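Local coordinates for protein NAD-dependent epimerase/dehydratase (Veillonella parvula DSM 2008, PDB 3R6D) that probably binds NAD(P) through a Rossmann-type domain and may act as an NAD-dependent epimerase or dehydratase, at residues 168-171 with 172-175; 178-182 with 183-187. One frame throughout, in Å; residues are numbered along the deposited sequence.

Contact 1 (168-171 with 172-175); sequences LIPE and GAQF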
loop_
_atom_site.group_PDB
_atom_site.type_symbol
_atom_site.label_atom_id
_atom_site.label_comp_id
_atom_site.label_asym_id
_atom_site.label_seq_id
_atom_site.Cartn_x
_atom_site.Cartn_y
_atom_site.Cartn_z
ATOM N N LEU A 168 -2.137 -14.662 -1.314
ATOM C CA LEU A 168 -1.257 -14.051 -0.327
ATOM C C LEU A 168 -0.092 -14.991 -0.082
ATOM O O LEU A 168 -0.277 -16.194 0.087
ATOM C CB LEU A 168 -2.029 -13.791 0.975
ATOM C CG LEU A 168 -3.212 -12.833 0.846
ATOM C CD1 LEU A 168 -3.918 -12.599 2.158
ATOM C CD2 LEU A 168 -2.776 -11.487 0.271
ATOM N N ILE A 169 1.115 -14.433 -0.096
ATOM C CA ILE A 169 2.352 -15.209 -0.024
ATOM C C ILE A 169 3.075 -14.894 1.275
ATOM O O ILE A 169 3.576 -13.775 1.449
ATOM C CB ILE A 169 3.283 -14.916 -1.236
ATOM C CG1 ILE A 169 2.555 -15.106 -2.564
ATOM C CG2 ILE A 169 4.560 -15.783 -1.166
ATOM C CD1 ILE A 169 2.117 -16.457 -2.867
ATOM N N PRO A 170 3.112 -15.852 2.202
ATOM C CA PRO A 170 3.675 -15.528 3.504
ATOM C C PRO A 170 5.170 -15.225 3.464
ATOM O O PRO A 170 5.861 -15.573 2.481
ATOM C CB PRO A 170 3.353 -16.767 4.364
ATOM C CG PRO A 170 2.868 -17.783 3.531
ATOM C CD PRO A 170 2.506 -17.199 2.164
ATOM N N GLU A 171 5.681 -14.626 4.536
ATOM C CA GLU A 171 7.093 -14.363 4.659
ATOM C C GLU A 171 7.864 -15.663 4.552
ATOM O O GLU A 171 7.506 -16.649 5.226
ATOM C CB GLU A 171 7.378 -13.757 6.042
ATOM C CG GLU A 171 6.623 -12.519 6.239
ATOM C CD GLU A 171 7.087 -11.725 7.430
ATOM O OE1 GLU A 171 8.297 -11.658 7.741
ATOM O OE2 GLU A 171 6.212 -11.134 8.063
ATOM N N GLY A 172 8.923 -15.638 3.743
ATOM C CA GLY A 172 9.783 -16.821 3.547
ATOM C C GLY A 172 9.308 -17.796 2.472
ATOM O O GLY A 172 10.048 -18.726 2.119
ATOM N N ALA A 173 8.084 -17.659 1.976
ATOM C CA ALA A 173 7.593 -18.556 0.932
ATOM C C ALA A 173 8.101 -18.115 -0.447
ATOM O O ALA A 173 8.370 -16.934 -0.697
ATOM C CB ALA A 173 6.110 -18.583 0.953
ATOM N N GLN A 174 8.254 -19.069 -1.352
ATOM C CA GLN A 174 8.525 -18.747 -2.753
ATOM C C GLN A 174 7.448 -17.839 -3.271
ATOM O O GLN A 174 6.274 -18.064 -3.013
ATOM C CB GLN A 174 8.427 -20.004 -3.608
ATOM C CG GLN A 174 9.382 -21.075 -3.226
ATOM C CD GLN A 174 9.220 -22.305 -4.049
ATOM O OE1 GLN A 174 9.023 -22.236 -5.260
ATOM N NE2 GLN A 174 9.348 -23.450 -3.402
ATOM N N PHE A 175 7.852 -16.819 -4.018
ATOM C CA PHE A 175 6.902 -15.904 -4.668
ATOM C C PHE A 175 7.142 -16.045 -6.173
ATOM O O PHE A 175 8.065 -15.446 -6.729
ATOM C CB PHE A 175 7.184 -14.472 -4.194
ATOM C CG PHE A 175 6.103 -13.454 -4.517
ATOM C CD1 PHE A 175 5.847 -12.438 -3.621
ATOM C CD2 PHE A 175 5.462 -13.384 -5.752
ATOM C CE1 PHE A 175 4.916 -11.475 -3.872
ATOM C CE2 PHE A 175 4.500 -12.395 -5.992
ATOM C CZ PHE A 175 4.231 -11.438 -5.014
HETATM O O HOH W 1 7.502 -14.470 0.226
#
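Pro-170 and Ala-173 close a type II beta turn with Glu-171 and Gly-172 at its corners, where the chain leaves strand 167-169 and doubles back: the amide N of Ala-173 reaches the O of Pro-170 at 3.1 Å. A water bridges the same opening, donating to Pro-170 O at 3.0 Å and to Ala-173 O at 2.8 Å, so that the Pro-170 carbonyl accepts twice. Gly-172 sits at phi 86°, and a side chain there would run into the carbonyl O of Glu-171.

Ile-169 supplies most of the apolar contact. With CG2 anti to the backbone N, that methyl meets Ala-173 CB at 3.8 Å, lies 3.4 Å from Gln-174 O and reaches Phe-175 CB at 4.2 Å. The other branch lays CG1 over the centre of one face of the Phe-175 ring, 4.3 Å above its plane, while Phe-115 packs edge-to-face with the same ring. Pro-170 CD rests on Ala-173 CB at 4.0 Å. Glu-171 directs its carboxylate elsewhere, OE2 accepting from Ser-205 N on strand 204-209. This is a type II beta turn with glycine at its third position, set at the surface just beyond an edge strand of the sheet.

Contact 2 (178-182 with 183-187); sequences AQVSR and EAVVK
Ser-181 ends strand 179-181 and is the N-cap of helix 182-193, whose opening turn runs from Arg-182 into 183-187; the short strand and helix axes make an angle of 72° and approach to 6.5 Å. The Ser-181 carbonyl O takes the amide N of Val-185 at 3.1 Å, and Arg-182 O takes Val-186 N at 2.9 Å.

The serine hydroxyl folds back between its own N and carbonyl carbon (chi1 77°), which brings OG within 2.9 Å of Ala-184 N, the bond of a classic helix N-cap. The same OG is also hydrogen-bonded to the main-chain O of the methylated lysine at position 163, so the cap ties the helix start to a neighbouring loop. Replacing Ser-181 with an alanine would probably leave the Ala-184 amide without its capping acceptor and the position 163 carbonyl without this partner.

The step from strand straight into helix follows the beta-alpha order of a Rossmann-type fold, and here strand 179-181 lies parallel to strand 148-158. Val-180, turned toward the helix, seals the corner: its CG1 meets Val-185 CG2 at 3.8 Å, the two side chains crossing at about a right angle, and its CG2 touches Ala-184 CB at 4.0 Å. Glu-183 bends at chi2 (91°), curling OE1 back to 3.7 Å from Ser-181 CB, where it accepts from Asp-160 N. The Arg-182 side chain runs extended from CG to NE, and its NH1 bonds Asn-159 OD1.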
loop_
_atom_site.group_PDB
_atom_site.type_symbol
_atom_site.label_atom_id
_atom_site.label_comp_id
_atom_site.label_asym_id
_atom_site.label_seq_id
_atom_site.Cartn_x
_atom_site.Cartn_y
_atom_site.Cartn_z
ATOM N N ALA A 178 4.465 -13.534 -11.458
ATOM C CA ALA A 178 5.160 -12.468 -12.159
ATOM C C ALA A 178 4.331 -11.206 -12.291
ATOM O O ALA A 178 4.861 -10.175 -12.738
ATOM C CB ALA A 178 5.608 -12.937 -13.534
ATOM N N GLN A 179 3.044 -11.253 -11.901
ATOM C CA GLN A 179 2.184 -10.087 -12.077
ATOM C C GLN A 179 1.000 -10.155 -11.151
ATOM O O GLN A 179 0.675 -11.222 -10.615
ATOM C CB GLN A 179 1.686 -9.988 -13.522
ATOM C CG GLN A 179 0.772 -11.165 -13.876
ATOM C CD GLN A 179 0.500 -11.266 -15.350
ATOM O OE1 GLN A 179 1.353 -10.916 -16.167
ATOM N NE2 GLN A 179 -0.702 -11.721 -15.714
ATOM N N VAL A 180 0.336 -9.009 -10.988
ATOM C CA VAL A 180 -0.927 -8.938 -10.263
ATOM C C VAL A 180 -1.605 -7.634 -10.715
ATOM O O VAL A 180 -0.943 -6.627 -10.971
ATOM C CB VAL A 180 -0.707 -9.000 -8.722
ATOM C CG1 VAL A 180 -0.001 -7.755 -8.220
ATOM C CG2 VAL A 180 -2.037 -9.182 -7.984
ATOM N N SER A 181 -2.925 -7.661 -10.818
ATOM C CA SER A 181 -3.642 -6.447 -11.206
ATOM C C SER A 181 -3.815 -5.498 -10.021
ATOM O O SER A 181 -3.895 -5.915 -8.854
ATOM C CB SER A 181 -4.996 -6.743 -11.837
ATOM O OG SER A 181 -5.927 -7.081 -10.832
ATOM N N ARG A 182 -3.916 -4.208 -10.323
ATOM C CA ARG A 182 -4.203 -3.239 -9.266
ATOM C C ARG A 182 -5.576 -3.521 -8.640
ATOM O O ARG A 182 -5.766 -3.344 -7.433
ATOM C CB ARG A 182 -4.100 -1.791 -9.779
ATOM C CG ARG A 182 -2.664 -1.408 -10.164
ATOM C CD ARG A 182 -2.505 0.055 -10.432
ATOM N NE ARG A 182 -1.125 0.411 -10.740
ATOM C CZ ARG A 182 -0.545 0.214 -11.922
ATOM N NH1 ARG A 182 -1.224 -0.342 -12.916
ATOM N NH2 ARG A 182 0.737 0.562 -12.097
ATOM N N GLU A 183 -6.524 -3.980 -9.457
ATOM C CA GLU A 183 -7.848 -4.328 -8.935
ATOM C C GLU A 183 -7.811 -5.482 -7.931
ATOM O O GLU A 183 -8.509 -5.424 -6.894
ATOM C CB GLU A 183 -8.801 -4.609 -10.104
ATOM C CG GLU A 183 -9.151 -3.394 -10.971
ATOM C CD GLU A 183 -8.224 -3.173 -12.163
ATOM O OE1 GLU A 183 -7.091 -3.734 -12.210
ATOM O OE2 GLU A 183 -8.635 -2.410 -13.074
ATOM N N ALA A 184 -6.971 -6.494 -8.207
ATOM C CA ALA A 184 -6.792 -7.604 -7.254
ATOM C C ALA A 184 -6.142 -7.134 -5.964
ATOM O O ALA A 184 -6.547 -7.548 -4.876
ATOM C CB ALA A 184 -5.990 -8.729 -7.902
ATOM N N VAL A 185 -5.142 -6.254 -6.073
ATOM C CA VAL A 185 -4.498 -5.734 -4.874
ATOM C C VAL A 185 -5.522 -4.967 -4.006
ATOM O O VAL A 185 -5.549 -5.099 -2.768
ATOM C CB VAL A 185 -3.281 -4.861 -5.207
ATOM C CG1 VAL A 185 -2.692 -4.234 -3.910
ATOM C CG2 VAL A 185 -2.208 -5.664 -5.926
ATOM N N VAL A 186 -6.343 -4.148 -4.662
ATOM C CA VAL A 186 -7.358 -3.411 -3.939
ATOM C C VAL A 186 -8.346 -4.319 -3.204
ATOM O O VAL A 186 -8.726 -4.042 -2.068
ATOM C CB VAL A 186 -8.062 -2.407 -4.853
ATOM C CG1 VAL A 186 -9.328 -1.845 -4.176
ATOM C CG2 VAL A 186 -7.084 -1.252 -5.194
ATOM N N LYS A 187 -8.751 -5.415 -3.843
ATOM C CA LYS A 187 -9.599 -6.416 -3.170
ATOM C C LYS A 187 -8.901 -6.993 -1.940
ATOM O O LYS A 187 -9.533 -7.153 -0.880
ATOM C CB LYS A 187 -10.009 -7.543 -4.121
ATOM C CG LYS A 187 -11.085 -7.166 -5.130
ATOM C CD LYS A 187 -12.455 -7.124 -4.478
ATOM C CE LYS A 187 -13.544 -6.756 -5.486
ATOM N NZ LYS A 187 -13.696 -7.748 -6.590
#

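From the N terminus, the chain crosses most of the sheet before strand 167-169, which pairs antiparallel with strand 204-209. Contact 1 then reverses the chain at the surface, its centre about 17 Å from that of the chain. A short run leads on to strand 179-181, and contact 2 turns that strand into helix 182-193 in a buried setting. The turn is complete before strand 179-181 begins, and the two contacts, about 16 Å between centres, neither nest nor cross. Strand 167-169 pairs with 204-209, which pairs with 148-158, which in turn pairs with 179-181, so both contacts hang on the same sheet.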